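Local atomic coordinates of putative esterase (Bacteroides intestinalis DSM 17393, PDB entry 5VOL), a protein that acts as a ferulic acid esterase of carbohydrate esterase family 1, probably releasing feruloyl groups from arabinoxylan. Residues N92-P104 against K182-S194. Numbering follows the deposited sequence.
With IPA (isopropyl alcohol), chain R.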
ATOM      1  N   ASN C  92      10.667 -15.736 -30.008  1.00 30.24           N
ATOM      2  CA  ASN C  92      10.378 -17.176 -29.970  1.00 30.56           C
ATOM      3  C   ASN C  92      11.640 -17.993 -29.685  1.00 27.68           C
ATOM      4  O   ASN C  92      12.622 -17.906 -30.410  1.00 30.71           O
ATOM      5  CB  ASN C  92       9.738 -17.620 -31.292  1.00 34.13           C
ATOM      6  CG  ASN C  92       9.261 -19.073 -31.265  1.00 36.81           C
ATOM      7  OD1 ASN C  92      10.013 -19.985 -30.921  1.00 38.27           O
ATOM      8  ND2 ASN C  92       8.006 -19.286 -31.629  1.00 36.53           N
ATOM      9  N   ILE C  93      11.618 -18.784 -28.621  1.00 28.62           N
ATOM     10  CA  ILE C  93      12.843 -19.421 -28.157  1.00 30.93           C
ATOM     11  C   ILE C  93      13.336 -20.513 -29.108  1.00 34.08           C
ATOM     12  O   ILE C  93      14.482 -20.947 -29.010  1.00 32.87           O
ATOM     13  CB  ILE C  93      12.671 -20.026 -26.747  1.00 34.36           C
ATOM     14  CG1 ILE C  93      11.571 -21.088 -26.747  1.00 37.33           C
ATOM     15  CG2 ILE C  93      12.381 -18.919 -25.717  1.00 31.02           C
ATOM     16  CD1 ILE C  93      11.504 -21.896 -25.470  1.00 40.48           C
ATOM     17  N   HIS C  94      12.479 -20.952 -30.024  1.00 33.22           N
ATOM     18  CA  HIS C  94      12.888 -21.980 -30.982  1.00 40.15           C
ATOM     19  C   HIS C  94      13.487 -21.355 -32.239  1.00 38.27           C
ATOM     20  O   HIS C  94      14.147 -22.035 -33.015  1.00 49.72           O
ATOM     21  CB  HIS C  94      11.701 -22.886 -31.342  1.00 38.95           C
ATOM     22  CG  HIS C  94      11.015 -23.484 -30.151  1.00 37.46           C
ATOM     23  ND1 HIS C  94      11.619 -24.416 -29.335  1.00 38.10           N
ATOM     24  CD2 HIS C  94       9.785 -23.266 -29.627  1.00 40.95           C
ATOM     25  CE1 HIS C  94      10.789 -24.749 -28.360  1.00 42.40           C
ATOM     26  NE2 HIS C  94       9.670 -24.065 -28.514  1.00 42.54           N
ATOM     27  N   LEU C  95      13.273 -20.055 -32.427  1.00 35.43           N
ATOM     28  CA  LEU C  95      13.739 -19.365 -33.625  1.00 36.46           C
ATOM     29  C   LEU C  95      14.818 -18.337 -33.322  1.00 39.37           C
ATOM     30  O   LEU C  95      15.744 -18.160 -34.114  1.00 36.19           O
ATOM     31  CB  LEU C  95      12.580 -18.655 -34.334  1.00 37.99           C
ATOM     32  CG  LEU C  95      11.310 -19.421 -34.712  1.00 41.35           C
ATOM     33  CD1 LEU C  95      10.396 -18.523 -35.532  1.00 42.08           C
ATOM     34  CD2 LEU C  95      11.646 -20.668 -35.472  1.00 44.39           C
ATOM     35  N   GLU C  96      14.671 -17.649 -32.185  1.00 35.62           N
ATOM     36  CA  GLU C  96      15.474 -16.467 -31.864  1.00 33.83           C
ATOM     37  C   GLU C  96      16.361 -16.664 -30.633  1.00 28.21           C
ATOM     38  O   GLU C  96      16.005 -17.379 -29.703  1.00 30.58           O
ATOM     39  CB  GLU C  96      14.561 -15.251 -31.626  1.00 31.63           C
ATOM     40  CG  GLU C  96      13.588 -14.961 -32.747  1.00 33.05           C
ATOM     41  CD  GLU C  96      14.289 -14.632 -34.061  1.00 37.75           C
ATOM     42  OE1 GLU C  96      15.463 -14.208 -34.032  1.00 37.48           O
ATOM     43  OE2 GLU C  96      13.657 -14.798 -35.122  1.00 38.19           O
ATOM     44  N   TRP C  97      17.503 -15.999 -30.626  1.00 24.81           N
ATOM     45  CA  TRP C  97      18.377 -16.012 -29.468  1.00 27.76           C
ATOM     46  C   TRP C  97      17.751 -15.298 -28.265  1.00 28.02           C
ATOM     47  O   TRP C  97      17.401 -14.121 -28.352  1.00 28.03           O
ATOM     48  CB  TRP C  97      19.694 -15.346 -29.801  1.00 25.32           C
ATOM     49  CG  TRP C  97      20.599 -16.149 -30.686  1.00 30.31           C
ATOM     50  CD1 TRP C  97      20.809 -15.975 -32.020  1.00 31.26           C
ATOM     51  CD2 TRP C  97      21.435 -17.235 -30.285  1.00 26.55           C
ATOM     52  NE1 TRP C  97      21.724 -16.892 -32.478  1.00 32.36           N
ATOM     53  CE2 TRP C  97      22.127 -17.674 -31.429  1.00 29.13           C
ATOM     54  CE3 TRP C  97      21.665 -17.879 -29.067  1.00 29.31           C
ATOM     55  CZ2 TRP C  97      23.039 -18.724 -31.393  1.00 32.50           C
ATOM     56  CZ3 TRP C  97      22.565 -18.926 -29.031  1.00 34.06           C
ATOM     57  CH2 TRP C  97      23.243 -19.337 -30.187  1.00 33.80           C
ATOM     58  N   ASN C  98      17.634 -16.017 -27.155  1.00 25.23           N
ATOM     59  CA  ASN C  98      17.219 -15.439 -25.873  1.00 23.57           C
ATOM     60  C   ASN C  98      18.397 -15.387 -24.906  1.00 26.02           C
ATOM     61  O   ASN C  98      19.150 -16.350 -24.797  1.00 22.58           O
ATOM     62  CB  ASN C  98      16.085 -16.259 -25.256  1.00 23.85           C
ATOM     63  CG  ASN C  98      14.731 -15.913 -25.833  1.00 27.96           C
ATOM     64  OD1 ASN C  98      13.884 -15.332 -25.147  1.00 24.09           O
ATOM     65  ND2 ASN C  98      14.509 -16.276 -27.094  1.00 23.57           N
ATOM     66  N   GLY C  99      18.576 -14.276 -24.199  1.00 24.38           N
ATOM     67  CA  GLY C  99      19.600 -14.258 -23.168  1.00 22.27           C
ATOM     68  C   GLY C  99      20.493 -13.039 -23.162  1.00 23.31           C
ATOM     69  O   GLY C  99      20.536 -12.299 -24.142  1.00 23.61           O
ATOM     70  N   TYR C 100      21.224 -12.850 -22.061  1.00 22.88           N
ATOM     71  CA  TYR C 100      21.955 -11.604 -21.803  1.00 21.26           C
ATOM     72  C   TYR C 100      23.465 -11.792 -21.705  1.00 22.17           C
ATOM     73  O   TYR C 100      24.209 -10.819 -21.742  1.00 22.63           O
ATOM     74  CB  TYR C 100      21.418 -10.931 -20.506  1.00 19.25           C
ATOM     75  CG  TYR C 100      20.001 -10.450 -20.704  1.00 19.85           C
ATOM     76  CD1 TYR C 100      19.749  -9.315 -21.456  1.00 19.22           C
ATOM     77  CD2 TYR C 100      18.917 -11.170 -20.211  1.00 17.87           C
ATOM     78  CE1 TYR C 100      18.459  -8.890 -21.698  1.00 17.01           C
ATOM     79  CE2 TYR C 100      17.618 -10.750 -20.441  1.00 16.87           C
ATOM     80  CZ  TYR C 100      17.402  -9.599 -21.187  1.00 19.10           C
ATOM     81  OH  TYR C 100      16.130  -9.145 -21.453  1.00 20.04           O
ATOM     82  N   PHE C 101      23.926 -13.034 -21.586  1.00 25.37           N
ATOM     83  CA  PHE C 101      25.360 -13.262 -21.414  1.00 22.29           C
ATOM     84  C   PHE C 101      25.988 -13.705 -22.742  1.00 26.19           C
ATOM     85  O   PHE C 101      25.278 -14.083 -23.672  1.00 23.52           O
ATOM     86  CB  PHE C 101      25.609 -14.310 -20.329  1.00 23.06           C
ATOM     87  CG  PHE C 101      24.765 -14.110 -19.081  1.00 25.16           C
ATOM     88  CD1 PHE C 101      24.700 -12.874 -18.466  1.00 25.48           C
ATOM     89  CD2 PHE C 101      24.043 -15.162 -18.537  1.00 25.64           C
ATOM     90  CE1 PHE C 101      23.926 -12.677 -17.317  1.00 25.57           C
ATOM     91  CE2 PHE C 101      23.266 -14.983 -17.387  1.00 28.30           C
ATOM     92  CZ  PHE C 101      23.212 -13.735 -16.774  1.00 23.52           C
ATOM     93  N   ASP C 102      27.312 -13.654 -22.822  1.00 26.72           N
ATOM     94  CA  ASP C 102      28.018 -14.124 -24.015  1.00 27.75           C
ATOM     95  C   ASP C 102      27.876 -15.627 -24.178  1.00 26.83           C
ATOM     96  O   ASP C 102      28.254 -16.408 -23.297  1.00 28.72           O
ATOM     97  CB  ASP C 102      29.488 -13.719 -23.952  1.00 26.68           C
ATOM     98  CG  ASP C 102      29.721 -12.349 -24.512  1.00 27.66           C
ATOM     99  OD1 ASP C 102      28.724 -11.677 -24.869  1.00 26.80           O
ATOM    100  OD2 ASP C 102      30.895 -11.933 -24.619  1.00 34.56           O
ATOM    101  N   MET C 103      27.296 -16.014 -25.308  1.00 24.49           N
ATOM    102  CA  MET C 103      27.111 -17.413 -25.657  1.00 26.03           C
ATOM    103  C   MET C 103      27.799 -17.721 -26.999  1.00 26.85           C
ATOM    104  O   MET C 103      28.067 -16.814 -27.787  1.00 26.18           O
ATOM    105  CB  MET C 103      25.618 -17.745 -25.721  1.00 21.44           C
ATOM    106  CG  MET C 103      24.882 -17.519 -24.379  1.00 24.47           C
ATOM    107  SD  MET C 103      23.088 -17.605 -24.505  1.00 26.76           S
ATOM    108  CE  MET C 103      22.772 -16.175 -25.533  1.00 24.94           C
ATOM    109  N   PRO C 104      28.087 -19.003 -27.261  1.00 33.22           N
ATOM    110  CA  PRO C 104      28.732 -19.380 -28.539  1.00 29.71           C
ATOM    111  C   PRO C 104      27.880 -18.988 -29.747  1.00 22.76           C
ATOM    112  O   PRO C 104      26.770 -19.498 -29.897  1.00 29.41           O
ATOM    113  CB  PRO C 104      28.867 -20.902 -28.428  1.00 29.23           C
ATOM    114  CG  PRO C 104      27.896 -21.310 -27.394  1.00 31.75           C
ATOM    115  CD  PRO C 104      27.853 -20.171 -26.401  1.00 25.52           C
ATOM    116  N   LYS C 182      19.299 -23.238 -29.420  1.00 23.94           N
ATOM    117  CA  LYS C 182      19.510 -21.980 -28.713  1.00 29.19           C
ATOM    118  C   LYS C 182      18.997 -22.067 -27.272  1.00 25.51           C
ATOM    119  O   LYS C 182      19.589 -21.484 -26.376  1.00 26.23           O
ATOM    120  CB  LYS C 182      18.842 -20.826 -29.463  1.00 27.56           C
ATOM    121  CG  LYS C 182      19.442 -20.572 -30.855  1.00 26.13           C
ATOM    122  CD  LYS C 182      18.625 -19.556 -31.623  1.00 30.34           C
ATOM    123  CE  LYS C 182      19.108 -19.432 -33.072  1.00 38.24           C
ATOM    124  NZ  LYS C 182      18.829 -20.683 -33.842  1.00 47.82           N
ATOM    125  N   ILE C 183      17.931 -22.829 -27.040  1.00 25.52           N
ATOM    126  CA  ILE C 183      17.375 -22.925 -25.682  1.00 26.81           C
ATOM    127  C   ILE C 183      18.338 -23.697 -24.776  1.00 32.22           C
ATOM    128  O   ILE C 183      18.584 -23.292 -23.633  1.00 28.53           O
ATOM    129  CB  ILE C 183      15.960 -23.566 -25.668  1.00 27.94           C
ATOM    130  CG1 ILE C 183      15.324 -23.458 -24.275  1.00 32.63           C
ATOM    131  CG2 ILE C 183      15.996 -25.037 -26.118  1.00 27.22           C
ATOM    132  CD1 ILE C 183      15.277 -22.040 -23.726  1.00 30.56           C
ATOM    133  N   ALA C 184      18.945 -24.761 -25.304  1.00 31.64           N
ATOM    134  CA  ALA C 184      19.980 -25.501 -24.569  1.00 26.92           C
ATOM    135  C   ALA C 184      21.191 -24.642 -24.281  1.00 26.00           C
ATOM    136  O   ALA C 184      21.811 -24.765 -23.232  1.00 29.11           O
ATOM    137  CB  ALA C 184      20.420 -26.755 -25.349  1.00 28.59           C
ATOM    138  N   ILE C 185      21.553 -23.789 -25.229  1.00 22.48           N
ATOM    139  CA  ILE C 185      22.710 -22.936 -25.056  1.00 23.57           C
ATOM    140  C   ILE C 185      22.423 -21.914 -23.932  1.00 28.15           C
ATOM    141  O   ILE C 185      23.267 -21.660 -23.068  1.00 23.98           O
ATOM    142  CB  ILE C 185      23.070 -22.226 -26.373  1.00 23.65           C
ATOM    143  CG1 ILE C 185      23.478 -23.278 -27.435  1.00 30.80           C
ATOM    144  CG2 ILE C 185      24.187 -21.253 -26.155  1.00 23.81           C
ATOM    145  CD1 ILE C 185      23.764 -22.719 -28.827  1.00 26.40           C
ATOM    146  N   LEU C 186      21.224 -21.344 -23.954  1.00 26.06           N
ATOM    147  CA  LEU C 186      20.806 -20.411 -22.900  1.00 24.52           C
ATOM    148  C   LEU C 186      20.848 -21.102 -21.547  1.00 26.28           C
ATOM    149  O   LEU C 186      21.358 -20.552 -20.570  1.00 27.57           O
ATOM    150  CB  LEU C 186      19.405 -19.867 -23.176  1.00 20.99           C
ATOM    151  CG  LEU C 186      18.755 -19.111 -22.006  1.00 26.46           C
ATOM    152  CD1 LEU C 186      19.630 -17.926 -21.600  1.00 23.77           C
ATOM    153  CD2 LEU C 186      17.338 -18.671 -22.351  1.00 22.56           C
ATOM    154  N   THR C 187      20.325 -22.321 -21.501  1.00 27.52           N
ATOM    155  CA  THR C 187      20.247 -23.074 -20.257  1.00 28.53           C
ATOM    156  C   THR C 187      21.633 -23.247 -19.650  1.00 28.78           C
ATOM    157  O   THR C 187      21.840 -22.943 -18.470  1.00 29.82           O
ATOM    158  CB  THR C 187      19.571 -24.427 -20.480  1.00 26.80           C
ATOM    159  OG1 THR C 187      18.221 -24.191 -20.879  1.00 29.41           O
ATOM    160  CG2 THR C 187      19.557 -25.251 -19.202  1.00 28.99           C
ATOM    161  N   ARG C 188      22.596 -23.681 -20.459  1.00 29.75           N
ATOM    162  CA  ARG C 188      23.972 -23.820 -19.980  1.00 29.37           C
ATOM    163  C   ARG C 188      24.544 -22.495 -19.497  1.00 28.19           C
ATOM    164  O   ARG C 188      25.238 -22.455 -18.486  1.00 31.10           O
ATOM    165  CB  ARG C 188      24.887 -24.394 -21.074  1.00 28.58           C
ATOM    166  CG  ARG C 188      24.540 -25.823 -21.485  1.00 32.63           C
ATOM    167  CD  ARG C 188      25.713 -26.478 -22.241  1.00 40.07           C
ATOM    168  NE  ARG C 188      26.117 -25.757 -23.453  1.00 39.26           N
ATOM    169  CZ  ARG C 188      25.594 -25.963 -24.662  1.00 39.51           C
ATOM    170  NH1 ARG C 188      24.618 -26.852 -24.835  1.00 31.13           N
ATOM    171  NH2 ARG C 188      26.039 -25.269 -25.702  1.00 43.34           N
ATOM    172  N   SER C 189      24.266 -21.423 -20.234  1.00 25.56           N
ATOM    173  CA  SER C 189      24.760 -20.085 -19.899  1.00 30.15           C
ATOM    174  C   SER C 189      24.241 -19.611 -18.531  1.00 28.14           C
ATOM    175  O   SER C 189      24.966 -18.984 -17.762  1.00 27.61           O
ATOM    176  CB  SER C 189      24.356 -19.081 -20.984  1.00 28.30           C
ATOM    177  OG  SER C 189      24.866 -17.782 -20.714  1.00 26.42           O
ATOM    178  N   VAL C 190      22.984 -19.923 -18.244  1.00 26.61           N
ATOM    179  CA  VAL C 190      22.357 -19.525 -16.983  1.00 27.72           C
ATOM    180  C   VAL C 190      22.990 -20.288 -15.834  1.00 31.20           C
ATOM    181  O   VAL C 190      23.266 -19.729 -14.774  1.00 28.87           O
ATOM    182  CB  VAL C 190      20.844 -19.762 -17.020  1.00 24.41           C
ATOM    183  CG1 VAL C 190      20.220 -19.609 -15.620  1.00 24.48           C
ATOM    184  CG2 VAL C 190      20.212 -18.787 -17.991  1.00 24.80           C
ATOM    185  N   ILE C 191      23.260 -21.567 -16.064  1.00 30.86           N
ATOM    186  CA  ILE C 191      23.909 -22.396 -15.061  1.00 32.46           C
ATOM    187  C   ILE C 191      25.328 -21.927 -14.762  1.00 31.32           C
ATOM    188  O   ILE C 191      25.719 -21.820 -13.595  1.00 34.97           O
ATOM    189  CB  ILE C 191      23.943 -23.867 -15.501  1.00 34.79           C
ATOM    190  CG1 ILE C 191      22.520 -24.413 -15.592  1.00 35.94           C
ATOM    191  CG2 ILE C 191      24.775 -24.693 -14.529  1.00 31.70           C
ATOM    192  CD1 ILE C 191      22.407 -25.741 -16.322  1.00 35.33           C
ATOM    193  N   GLU C 192      26.098 -21.644 -15.811  1.00 30.82           N
ATOM    194  CA  GLU C 192      27.481 -21.221 -15.638  1.00 33.35           C
ATOM    195  C   GLU C 192      27.539 -19.870 -14.941  1.00 35.53           C
ATOM    196  O   GLU C 192      28.499 -19.564 -14.234  1.00 34.28           O
ATOM    197  CB  GLU C 192      28.211 -21.148 -16.985  1.00 35.34           C
ATOM    198  CG  GLU C 192      28.215 -22.480 -17.763  1.00 44.35           C
ATOM    199  CD  GLU C 192      28.768 -22.353 -19.189  1.00 50.62           C
ATOM    200  OE1 GLU C 192      29.161 -21.234 -19.598  1.00 51.36           O
ATOM    201  OE2 GLU C 192      28.805 -23.382 -19.902  1.00 54.40           O
ATOM    202  N   ASN C 193      26.508 -19.057 -15.139  1.00 33.72           N
ATOM    203  CA  ASN C 193      26.520 -17.715 -14.565  1.00 30.00           C
ATOM    204  C   ASN C 193      25.524 -17.564 -13.412  1.00 30.08           C
ATOM    205  O   ASN C 193      24.978 -16.478 -13.191  1.00 28.92           O
ATOM    206  CB  ASN C 193      26.251 -16.681 -15.659  1.00 26.18           C
ATOM    207  CG  ASN C 193      27.433 -16.519 -16.601  1.00 32.21           C
ATOM    208  OD1 ASN C 193      27.403 -16.965 -17.758  1.00 32.31           O
ATOM    209  ND2 ASN C 193      28.482 -15.900 -16.111  1.00 26.51           N
ATOM    210  N   SER C 194      25.298 -18.662 -12.693  1.00 25.31           N
ATOM    211  CA  SER C 194      24.376 -18.687 -11.568  1.00 27.31           C
ATOM    212  C   SER C 194      24.606 -17.490 -10.647  1.00 28.19           C
ATOM    213  O   SER C 194      25.736 -17.220 -10.235  1.00 24.01           O
ATOM    214  CB  SER C 194      24.518 -19.985 -10.777  1.00 27.73           C
ATOM    215  OG  SER C 194      23.734 -19.947  -9.591  1.00 27.34           O
TER
HETATM  216  C1  IPA R 302      14.137 -21.867 -17.870  1.00 52.85           C
HETATM  217  C2  IPA R 302      15.105 -22.127 -19.031  1.00 51.12           C
HETATM  218  C3  IPA R 302      16.324 -21.208 -19.000  1.00 41.95           C
HETATM  219  O2  IPA R 302      15.580 -23.454 -18.963  1.00 55.22           O
HETATM  220  O   HOH W   1      15.916 -23.175 -29.292  1.00 23.48           O
HETATM  221  O   HOH W   2      18.995 -18.586 -26.560  1.00 26.75           O
HETATM  222  O   HOH W   3      22.692 -15.952 -21.654  1.00 22.68           O
HETATM  223  O   HOH W   4      27.434 -17.877 -21.024  1.00 35.90           O
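In this alpha/beta-hydrolase fold, helix 182-192 packs on the segment 92-104 that follows strand 83-87, and K182 lies across W97 where the helix begins. The lysine chain crosses the indole at about a right angle: CG of K182 stands over the six-membered ring of W97, a CH-pi contact of 3.7 Å to its centroid, 4° off the normal, while CE reaches W97 NE1 at 3.7 Å. With CG beside its own backbone N (chi1 -73°), W97 also brings CH2 to 3.7 Å from I185 CD1, and its ring stacks on W106. A serine at W97 would probably strip the aliphatic chain of K182 of the surface it lies on and open a gap beside I185 CD1. Farther along, I185 CG2 meets M103 CB and P104 CD, and both methyls of L186 pack around N98 O. Water joins the backbones at the helix start, donating to I93 O and accepting from I183 N. At the far end N193 CB sits over one face of F101, 4.2 Å from the centroid. S189 OG, anti to its backbone N (chi1 -178°), lies in the plane of the F101 ring at its edge, 3.5 Å from CD2, and a water bridges this hydroxyl to D102 O.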